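Local coordinates for protein cytochrome c, putative (Geobacter sulfurreducens, PDB 2CZS) that carries two covalently bound c-type hemes and probably serves in electron transport, at residues E39-H42 against G47-F50. Residues are numbered along the deposited sequence; the frame is centred on the assembly and turned at random.
With HEM (protoporphyrin IX containing Fe), chain F.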
loop_
_atom_site.group_PDB
_atom_site.type_symbol
_atom_site.label_atom_id
_atom_site.label_comp_id
_atom_site.label_asym_id
_atom_site.label_seq_id
_atom_site.Cartn_x
_atom_site.Cartn_y
_atom_site.Cartn_z
ATOM N N GLU A 39 7.083 -4.438 -3.020
ATOM C CA GLU A 39 7.785 -4.650 -4.290
ATOM C C GLU A 39 8.321 -3.366 -4.853
ATOM O O GLU A 39 9.437 -3.345 -5.375
ATOM C CB GLU A 39 6.860 -5.262 -5.330
ATOM C CG GLU A 39 6.461 -6.682 -5.006
ATOM C CD GLU A 39 5.504 -7.241 -6.029
ATOM O OE1 GLU A 39 5.233 -8.459 -5.983
ATOM O OE2 GLU A 39 5.024 -6.460 -6.888
ATOM N N CYS A 40 7.523 -2.306 -4.747
ATOM C CA CYS A 40 7.871 -0.991 -5.262
ATOM C C CYS A 40 8.181 0.017 -4.171
ATOM O O CYS A 40 9.083 0.840 -4.312
ATOM C CB CYS A 40 6.758 -0.479 -6.166
ATOM S SG CYS A 40 6.493 -1.560 -7.557
ATOM N N HIS A 41 7.421 -0.041 -3.084
ATOM C CA HIS A 41 7.544 0.908 -2.009
ATOM C C HIS A 41 8.500 0.387 -0.952
ATOM O O HIS A 41 8.109 -0.347 -0.072
ATOM C CB HIS A 41 6.162 1.194 -1.419
ATOM C CG HIS A 41 5.240 1.926 -2.353
ATOM N ND1 HIS A 41 5.314 3.289 -2.534
ATOM C CD2 HIS A 41 4.208 1.498 -3.121
ATOM C CE1 HIS A 41 4.370 3.675 -3.377
ATOM N NE2 HIS A 41 3.692 2.607 -3.758
ATOM N N HIS A 42 9.764 0.764 -1.071
ATOM C CA HIS A 42 10.759 0.291 -0.133
ATOM C C HIS A 42 11.879 1.295 -0.033
ATOM O O HIS A 42 11.874 2.310 -0.712
ATOM C CB HIS A 42 11.278 -1.095 -0.543
ATOM C CG HIS A 42 11.934 -1.127 -1.886
ATOM N ND1 HIS A 42 11.313 -1.610 -3.014
ATOM C CD2 HIS A 42 13.176 -0.760 -2.278
ATOM C CE1 HIS A 42 12.131 -1.536 -4.042
ATOM N NE2 HIS A 42 13.268 -1.024 -3.621
ATOM N N GLY A 47 13.384 1.543 -6.371
ATOM C CA GLY A 47 12.020 1.588 -5.861
ATOM C C GLY A 47 11.606 2.995 -5.487
ATOM O O GLY A 47 12.220 3.979 -5.913
ATOM N N ILE A 48 10.553 3.086 -4.680
ATOM C CA ILE A 48 9.978 4.366 -4.293
ATOM C C ILE A 48 10.136 4.553 -2.799
ATOM O O ILE A 48 9.437 3.916 -1.994
ATOM C CB ILE A 48 8.499 4.470 -4.707
ATOM C CG1 ILE A 48 8.370 4.190 -6.201
ATOM C CG2 ILE A 48 7.946 5.865 -4.352
ATOM C CD1 ILE A 48 6.978 4.109 -6.686
ATOM N N PRO A 49 11.100 5.389 -2.407
ATOM C CA PRO A 49 11.341 5.462 -0.972
ATOM C C PRO A 49 10.214 6.187 -0.274
ATOM O O PRO A 49 9.559 7.030 -0.877
ATOM C CB PRO A 49 12.647 6.252 -0.871
ATOM C CG PRO A 49 12.628 7.127 -2.103
ATOM C CD PRO A 49 11.988 6.289 -3.172
ATOM N N PHE A 50 9.990 5.858 0.989
ATOM C CA PHE A 50 9.024 6.571 1.808
ATOM C C PHE A 50 9.563 7.954 2.129
ATOM O O PHE A 50 10.783 8.149 2.100
ATOM C CB PHE A 50 8.798 5.806 3.105
ATOM C CG PHE A 50 8.202 4.448 2.914
ATOM C CD1 PHE A 50 8.997 3.307 2.971
ATOM C CD2 PHE A 50 6.833 4.304 2.674
ATOM C CE1 PHE A 50 8.440 2.046 2.808
ATOM C CE2 PHE A 50 6.277 3.049 2.499
ATOM C CZ PHE A 50 7.067 1.920 2.572
HETATM C CHA HEM F . 2.296 6.009 -5.231
HETATM C CHB HEM F . 0.128 3.072 -2.126
HETATM C CHC HEM F . 1.674 -0.750 -4.665
HETATM C CHD HEM F . 4.057 2.190 -7.646
HETATM C C1A HEM F . 1.586 5.556 -4.169
HETATM C C2A HEM F . 1.020 6.404 -3.158
HETATM C C3A HEM F . 0.425 5.576 -2.293
HETATM C C4A HEM F . 0.605 4.213 -2.749
HETATM C CMA HEM F . -0.347 5.947 -1.016
HETATM C CAA HEM F . 1.151 7.951 -3.110
HETATM C CBA HEM F . 0.123 8.607 -4.012
HETATM C CGA HEM F . 0.127 10.112 -3.895
HETATM O O1A HEM F . 1.163 10.754 -3.558
HETATM O O2A HEM F . -0.974 10.661 -4.135
HETATM C C1B HEM F . 0.331 1.788 -2.557
HETATM C C2B HEM F . -0.184 0.608 -1.908
HETATM C C3B HEM F . 0.223 -0.471 -2.616
HETATM C C4B HEM F . 1.036 -0.006 -3.725
HETATM C CMB HEM F . -1.058 0.688 -0.630
HETATM C CAB HEM F . -0.104 -1.957 -2.355
HETATM C CBB HEM F . -1.421 -2.348 -2.301
HETATM C C1C HEM F . 2.520 -0.254 -5.639
HETATM C C2C HEM F . 3.285 -1.119 -6.541
HETATM C C3C HEM F . 3.945 -0.283 -7.387
HETATM C C4C HEM F . 3.592 1.063 -7.023
HETATM C CMC HEM F . 3.342 -2.657 -6.486
HETATM C CAC HEM F . 4.894 -0.644 -8.553
HETATM C CBC HEM F . 4.365 -1.214 -9.644
HETATM C C1D HEM F . 3.762 3.484 -7.327
HETATM C C2D HEM F . 4.180 4.684 -8.032
HETATM C C3D HEM F . 3.652 5.867 -7.260
HETATM C C4D HEM F . 2.945 5.274 -6.159
HETATM C CMD HEM F . 5.016 4.782 -9.320
HETATM C CAD HEM F . 3.797 7.366 -7.628
HETATM C CBD HEM F . 2.453 7.998 -7.986
HETATM C CGD HEM F . 1.776 7.193 -9.052
HETATM O O1D HEM F . 2.186 7.336 -10.228
HETATM O O2D HEM F . 0.841 6.413 -8.735
HETATM N NA HEM F . 1.348 4.240 -3.904
HETATM N NB HEM F . 1.084 1.371 -3.660
HETATM N NC HEM F . 2.723 1.056 -5.949
HETATM N ND HEM F . 3.054 3.884 -6.218
HETATM FE FE HEM F . 2.028 2.612 -4.920
HETATM O O HOH W 1 7.204 4.526 -0.908
#
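The H41 and F50 rings share one water. H41 receives it in plane at the ring edge, H41 ND1 donating to the water oxygen over 2.8 Å, while F50 offers it one face, the oxygen standing above the ring plane and offset toward the rim. The same water donates to I48 O (2.6 Å), which ties the imidazole to the opposing backbone and, together with the iron bond at NE2, helps to fix its rotation. At that other end of the ring, H41 NE2 binds the heme iron at 2.0 Å, and H17 supplies the second axial ligand. I48 runs alongside H41, pointing the same way; with CG1 anti to its carbonyl carbon (chi1 -54°) and an extended chain, I48 CD1 reaches heme C2D at 3.2 Å. The F50 rim, by CZ, approaches H41 O obliquely, and its ring stacks on H54, an axial ligand of the second heme. The backbones join through I48 N to C40 O (2.7 Å) and a weak bond from H42 N to I48 O. The H42 ring lies by G47, with H42 CE1 3.6 Å from G47 CA, and H42 ND1 is hydrogen-bonded to V38 O; an alanine here would probably leave V38 O without that partner and remove the ring that lies against G47 CA. With C40 SG bonded to heme CAC, the contact exemplifies the CXXCH heme-attachment motif of c-type cytochromes, the loop that follows bracing the proximal histidine in a bis-histidine site.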